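Local coordinates for uncharacterized protein conserved in bacteria with a cystatin-like fold (Silicibacter pomeroyi, PDB 3FLJ), which is of unknown function but has a cystatin-like fold and a SnoaL-like domain, and probably encloses a small-molecule pocket as its relatives do, at residues 25-28 with 29-33; 133-136 with 137-140. All blocks are in the same frame, centred on the assembly; numbering follows the deposited sequence.

Contact 1: residues 25-28 with 29-33; sequences ARMQ and EVVAK
Val31 N donates to Met27 O over 2.9 Å at an N-H...O angle of 165°, the i to i+4 bond of an alpha helix, here in helix 22-31 of the cystatin-like fold. The turn beside it is looser: Val30 N makes two weak bonds, to Arg26 O and to Met27 O, each at 3.3 Å, so its single N-H is shared between an i-4 and an i-3 carbonyl. On the outer side of the same turn Arg26 is modelled in two conformers, and what follows holds for one, so it is to that extent doubtful. In it Arg26 NH1 and Glu29 OE2 form a weak salt bridge at 3.5 Å. The guanidinium and carboxylate planes stand 86° apart, so the carboxylate meets the guanidinium edge with one oxygen instead of pairing flat against it. Glu29 sets its CG between the backbone N and the carbonyl carbon (chi1 55°), which brings CG to 3.2 Å from Arg26 O. A bend at chi2 carries the guanidinium along the helix to Val30, whose CG2 covers the centre of one face, 3.5 Å from CZ. The extended side chain of Met27, a selenomethionine, packs on Ile117 and Phe120 of strand 117-125, and Gln28 and Val31 touch Tyr80 of strand 78-86, which places helix 22-31 against the sheet. Helix 36-40 covers Val30 through Leu38 and Ile39. Met27 and Val31 lie side by side and point the same way, CG of Met27 3.6 Å from CG2 of Val31.

Contact 2: residues 133-136 with 137-140; sequences LRDA and MNAR
Leu133 O accepts from Met137 N at 2.8 Å, the first of four consecutive i to i+4 backbone bonds. The others join Asn138 N to Arg134 O at 2.9 Å, Ala139 N to Asp135 O and Arg140 N to Ala136 O; with N-H...O angles of 157° to 163° throughout, they identify regular alpha helix over residues 133-140, within helix 127-143. Polar side chains gather on one flank. A water bridges Asp135 and Asn138, donating a hydrogen bond to Asp135 OD1 and accepting one from Asn138 ND2 at 2.8 Å, whereas the two side chains themselves approach no closer than 4.5 Å between OD1 and ND2. The same OD1 takes a weak salt bridge from Arg134 NH2 at 3.4 Å. Asn138 directs its CG opposite its own carbonyl carbon (chi1 -70°), which lays the amide back over Arg134 O, while its OD1 is hydrogen-bonded to Tyr54 OH. Replacing this asparagine by an alanine would probably leave Tyr54 OH without its amide partner and the water on Asp135 without its second hold. The apolar contact is on another flank, where Leu133 CD1 and Met137 CG meet at 3.7 Å with the two side chains alongside each other. These two residues face helix 61-74, Leu133 packing on Val74 and Met137 on Val71, and Arg140 joins them through Gln73 and Val74. Arg134 instead lies against Thr53 and Tyr54 and packs on Tyr127 of the second subunit, so this stretch of helix connects helix 61-74, the loop after strand 47-50 and the neighbouring chain.

Contacts 1 and 2 follow each other along the chain and lie on opposite sides of its centre, their own centres 22 Å apart and their nearest atoms about 10 Å apart, so neither touches the other. Contact 1 is the more central, 10 Å from the chain centre against 15 Å for contact 2, and is partly buried on the sheet; contact 2 is a surface contact. Helix 61-74 packs beside residues 133-140, and the second subunit reaches that contact alone. An unidentified bound molecule sits about 3 Å from the side chain of Val31, consistent with a pocket beside residues 29-33, though it may come from the crystallisation liquor.

Contact 1: residues 25-28 with 29-33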
ATOM      1  N   ALA A  25     -12.562 -11.335  -8.192  1.00 44.94           N
ATOM      2  CA  ALA A  25     -12.495 -12.780  -7.866  1.00 46.38           C
ATOM      3  C   ALA A  25     -11.503 -13.520  -8.797  1.00 47.21           C
ATOM      4  O   ALA A  25     -10.634 -14.256  -8.307  1.00 46.77           O
ATOM      5  CB  ALA A  25     -13.890 -13.434  -7.944  1.00 45.42           C
ATOM      6  N   ARG A  26     -11.629 -13.277 -10.113  1.00 48.56           N
ATOM      7  CA  ARG A  26     -10.754 -13.907 -11.121  0.50 49.08           C
ATOM      8  C   ARG A  26      -9.278 -13.488 -10.967  1.00 49.13           C
ATOM      9  O   ARG A  26      -8.374 -14.317 -11.111  1.00 48.52           O
ATOM     10  CB  ARG A  26     -11.281 -13.641 -12.550  0.50 49.11           C
ATOM     11  CG  ARG A  26     -10.516 -14.312 -13.717  0.50 49.05           C
ATOM     12  CD  ARG A  26     -10.291 -15.822 -13.540  0.50 49.63           C
ATOM     13  NE  ARG A  26      -9.633 -16.406 -14.711  0.50 49.76           N
ATOM     14  CZ  ARG A  26      -9.033 -17.606 -14.764  0.50 51.19           C
ATOM     15  NH1 ARG A  26      -8.977 -18.436 -13.709  0.50 51.59           N
ATOM     16  NH2 ARG A  26      -8.465 -17.990 -15.914  0.50 51.94           N
HETATM   17  N   MSE A  27      -9.049 -12.216 -10.669  1.00 49.86           N
HETATM   18  CA  MSE A  27      -7.707 -11.656 -10.451  1.00 52.89           C
HETATM   19  C   MSE A  27      -6.910 -12.353  -9.331  1.00 54.54           C
HETATM   20  O   MSE A  27      -5.698 -12.529  -9.474  1.00 54.78           O
HETATM   21  CB  MSE A  27      -7.867 -10.162 -10.138  1.00 51.94           C
HETATM   22  CG  MSE A  27      -6.679  -9.377  -9.857  1.00 57.00           C
HETATM   23 SE   MSE A  27      -7.302  -7.662  -9.297  0.75 50.57          SE
HETATM   24  CE  MSE A  27      -5.570  -7.154  -8.899  1.00 49.05           C
ATOM     25  N   GLN A  28      -7.590 -12.727  -8.238  1.00 56.93           N
ATOM     26  CA  GLN A  28      -6.946 -13.383  -7.080  1.00 59.30           C
ATOM     27  C   GLN A  28      -6.291 -14.698  -7.469  1.00 64.09           C
ATOM     28  O   GLN A  28      -5.105 -14.908  -7.199  1.00 65.89           O
ATOM     29  CB  GLN A  28      -7.937 -13.633  -5.949  1.00 59.78           C
ATOM     30  CG  GLN A  28      -8.395 -12.374  -5.267  1.00 60.54           C
ATOM     31  CD  GLN A  28      -9.527 -12.633  -4.295  1.00 60.28           C
ATOM     32  OE1 GLN A  28     -10.627 -12.104  -4.460  1.00 65.26           O
ATOM     33  NE2 GLN A  28      -9.278 -13.481  -3.303  1.00 55.71           N
ATOM     34  N   GLU A  29      -7.077 -15.549  -8.117  1.00 67.90           N
ATOM     35  CA  GLU A  29      -6.594 -16.845  -8.620  1.00 72.33           C
ATOM     36  C   GLU A  29      -5.509 -16.804  -9.728  1.00 73.32           C
ATOM     37  O   GLU A  29      -4.721 -17.749  -9.810  1.00 74.82           O
ATOM     38  CB  GLU A  29      -7.778 -17.785  -8.989  1.00 72.92           C
ATOM     39  CG  GLU A  29      -8.861 -17.284 -10.002  1.00 75.01           C
ATOM     40  CD  GLU A  29     -10.154 -18.131 -10.034  1.00 74.47           C
ATOM     41  OE1 GLU A  29     -10.358 -19.017  -9.168  1.00 81.33           O
ATOM     42  OE2 GLU A  29     -11.000 -17.881 -10.927  1.00 78.29           O
ATOM     43  N   VAL A  30      -5.418 -15.699 -10.486  1.00 73.21           N
ATOM     44  CA  VAL A  30      -4.510 -15.539 -11.649  1.00 73.48           C
ATOM     45  C   VAL A  30      -3.224 -14.724 -11.394  1.00 74.13           C
ATOM     46  O   VAL A  30      -2.153 -15.119 -11.877  1.00 73.37           O
ATOM     47  CB  VAL A  30      -5.314 -14.918 -12.849  1.00 72.62           C
ATOM     48  CG1 VAL A  30      -4.426 -14.516 -14.008  1.00 73.71           C
ATOM     49  CG2 VAL A  30      -6.371 -15.890 -13.320  1.00 71.89           C
ATOM     50  N   VAL A  31      -3.345 -13.578 -10.710  1.00 75.01           N
ATOM     51  CA  VAL A  31      -2.193 -12.673 -10.398  1.00 76.43           C
ATOM     52  C   VAL A  31      -1.114 -13.358  -9.531  1.00 77.67           C
ATOM     53  O   VAL A  31       0.096 -13.152  -9.770  1.00 76.93           O
ATOM     54  CB  VAL A  31      -2.666 -11.309  -9.768  1.00 75.98           C
ATOM     55  CG1 VAL A  31      -1.505 -10.462  -9.244  1.00 75.66           C
ATOM     56  CG2 VAL A  31      -3.446 -10.510 -10.793  1.00 76.48           C
ATOM     57  N   ALA A  32      -1.572 -14.158  -8.549  1.00 79.28           N
ATOM     58  CA  ALA A  32      -0.705 -14.985  -7.674  1.00 80.33           C
ATOM     59  C   ALA A  32       0.251 -15.870  -8.504  1.00 81.54           C
ATOM     60  O   ALA A  32       1.481 -15.736  -8.395  1.00 81.50           O
ATOM     61  CB  ALA A  32      -1.564 -15.870  -6.737  1.00 80.81           C
ATOM     62  N   LYS A  33      -0.347 -16.689  -9.383  1.00 82.39           N
ATOM     63  CA  LYS A  33       0.387 -17.608 -10.297  1.00 82.36           C
ATOM     64  C   LYS A  33       1.323 -16.922 -11.307  1.00 83.02           C
ATOM     65  O   LYS A  33       2.249 -17.580 -11.806  1.00 83.52           O
ATOM     66  CB  LYS A  33      -0.580 -18.484 -11.115  1.00 82.35           C
ATOM     67  CG  LYS A  33      -1.478 -19.417 -10.315  1.00 83.48           C
ATOM     68  CD  LYS A  33      -2.442 -20.142 -11.251  1.00 83.29           C
ATOM     69  CE  LYS A  33      -3.492 -20.936 -10.489  1.00 84.60           C
ATOM     70  NZ  LYS A  33      -4.492 -21.541 -11.421  1.00 85.38           N
TER

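Contact 2: residues 133-136 with 137-140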
ATOM      1  N   LEU A 133      13.142  -6.234  -4.916  1.00 44.13           N
ATOM      2  CA  LEU A 133      12.201  -6.359  -6.049  1.00 44.46           C
ATOM      3  C   LEU A 133      12.677  -5.543  -7.263  1.00 44.19           C
ATOM      4  O   LEU A 133      12.679  -6.069  -8.372  1.00 44.02           O
ATOM      5  CB  LEU A 133      10.758  -5.938  -5.679  1.00 43.92           C
ATOM      6  CG  LEU A 133       9.656  -5.940  -6.764  1.00 44.33           C
ATOM      7  CD1 LEU A 133       9.519  -7.314  -7.415  1.00 42.46           C
ATOM      8  CD2 LEU A 133       8.298  -5.438  -6.211  1.00 44.56           C
ATOM      9  N   ARG A 134      13.066  -4.283  -7.030  1.00 44.67           N
ATOM     10  CA  ARG A 134      13.573  -3.377  -8.079  1.00 45.43           C
ATOM     11  C   ARG A 134      14.775  -3.993  -8.808  1.00 44.60           C
ATOM     12  O   ARG A 134      14.799  -3.983 -10.034  1.00 43.25           O
ATOM     13  CB  ARG A 134      13.971  -2.012  -7.509  1.00 45.95           C
ATOM     14  CG  ARG A 134      14.404  -0.945  -8.555  1.00 46.87           C
ATOM     15  CD  ARG A 134      15.161   0.206  -7.916  1.00 49.58           C
ATOM     16  NE  ARG A 134      16.390  -0.255  -7.253  1.00 57.65           N
ATOM     17  CZ  ARG A 134      17.279   0.517  -6.622  1.00 60.99           C
ATOM     18  NH1 ARG A 134      17.144   1.851  -6.569  1.00 64.00           N
ATOM     19  NH2 ARG A 134      18.341  -0.054  -6.040  1.00 62.00           N
ATOM     20  N   ASP A 135      15.728  -4.532  -8.044  1.00 44.08           N
ATOM     21  CA  ASP A 135      16.912  -5.189  -8.613  1.00 44.49           C
ATOM     22  C   ASP A 135      16.540  -6.433  -9.437  1.00 43.82           C
ATOM     23  O   ASP A 135      17.013  -6.568 -10.569  1.00 42.57           O
ATOM     24  CB  ASP A 135      17.942  -5.535  -7.528  1.00 46.11           C
ATOM     25  CG  ASP A 135      18.572  -4.286  -6.869  1.00 51.79           C
ATOM     26  OD1 ASP A 135      18.441  -3.152  -7.404  1.00 53.21           O
ATOM     27  OD2 ASP A 135      19.211  -4.458  -5.804  1.00 55.20           O
ATOM     28  N   ALA A 136      15.664  -7.289  -8.891  1.00 42.74           N
ATOM     29  CA  ALA A 136      15.180  -8.494  -9.602  1.00 42.45           C
ATOM     30  C   ALA A 136      14.430  -8.151 -10.902  1.00 42.11           C
ATOM     31  O   ALA A 136      14.640  -8.811 -11.927  1.00 41.98           O
ATOM     32  CB  ALA A 136      14.311  -9.374  -8.694  1.00 41.42           C
HETATM   33  N   MSE A 137      13.599  -7.108 -10.854  1.00 42.10           N
HETATM   34  CA  MSE A 137      12.814  -6.645 -12.023  1.00 42.64           C
HETATM   35  C   MSE A 137      13.676  -5.982 -13.097  1.00 42.81           C
HETATM   36  O   MSE A 137      13.398  -6.170 -14.287  1.00 43.71           O
HETATM   37  CB  MSE A 137      11.643  -5.730 -11.608  1.00 42.51           C
HETATM   38  CG  MSE A 137      10.516  -6.443 -10.848  1.00 42.37           C
HETATM   39 SE   MSE A 137       9.626  -7.811 -11.910  0.75 39.23          SE
HETATM   40  CE  MSE A 137       8.833  -6.583 -13.274  1.00 42.65           C
ATOM     41  N   ASN A 138      14.692  -5.207 -12.694  1.00 42.63           N
ATOM     42  CA  ASN A 138      15.660  -4.644 -13.655  1.00 42.42           C
ATOM     43  C   ASN A 138      16.315  -5.776 -14.470  1.00 42.18           C
ATOM     44  O   ASN A 138      16.382  -5.682 -15.691  1.00 42.18           O
ATOM     45  CB  ASN A 138      16.768  -3.827 -12.976  1.00 42.63           C
ATOM     46  CG  ASN A 138      16.287  -2.512 -12.390  1.00 47.19           C
ATOM     47  OD1 ASN A 138      15.204  -1.993 -12.715  1.00 47.77           O
ATOM     48  ND2 ASN A 138      17.103  -1.966 -11.485  1.00 47.53           N
ATOM     49  N   ALA A 139      16.749  -6.838 -13.779  1.00 41.44           N
ATOM     50  CA  ALA A 139      17.369  -8.007 -14.420  1.00 41.48           C
ATOM     51  C   ALA A 139      16.426  -8.736 -15.406  1.00 40.34           C
ATOM     52  O   ALA A 139      16.815  -9.026 -16.539  1.00 39.53           O
ATOM     53  CB  ALA A 139      17.910  -8.984 -13.360  1.00 40.97           C
ATOM     54  N   ARG A 140      15.193  -8.992 -14.972  1.00 40.33           N
ATOM     55  CA  ARG A 140      14.172  -9.674 -15.807  1.00 41.17           C
ATOM     56  C   ARG A 140      13.743  -8.904 -17.054  1.00 40.79           C
ATOM     57  O   ARG A 140      13.689  -9.477 -18.148  1.00 39.78           O
ATOM     58  CB  ARG A 140      12.927 -10.003 -14.985  1.00 41.46           C
ATOM     59  CG  ARG A 140      13.167 -11.101 -14.008  1.00 43.41           C
ATOM     60  CD  ARG A 140      11.957 -11.351 -13.175  1.00 49.96           C
ATOM     61  NE  ARG A 140      12.034 -12.665 -12.539  1.00 56.72           N
ATOM     62  CZ  ARG A 140      11.738 -13.845 -13.114  1.00 57.87           C
ATOM     63  NH1 ARG A 140      11.339 -13.937 -14.394  1.00 56.60           N
ATOM     64  NH2 ARG A 140      11.867 -14.969 -12.397  1.00 57.96           N
TER
HETATM   65  O   HOH W   1      19.488  -3.184 -10.533  1.00 57.15           O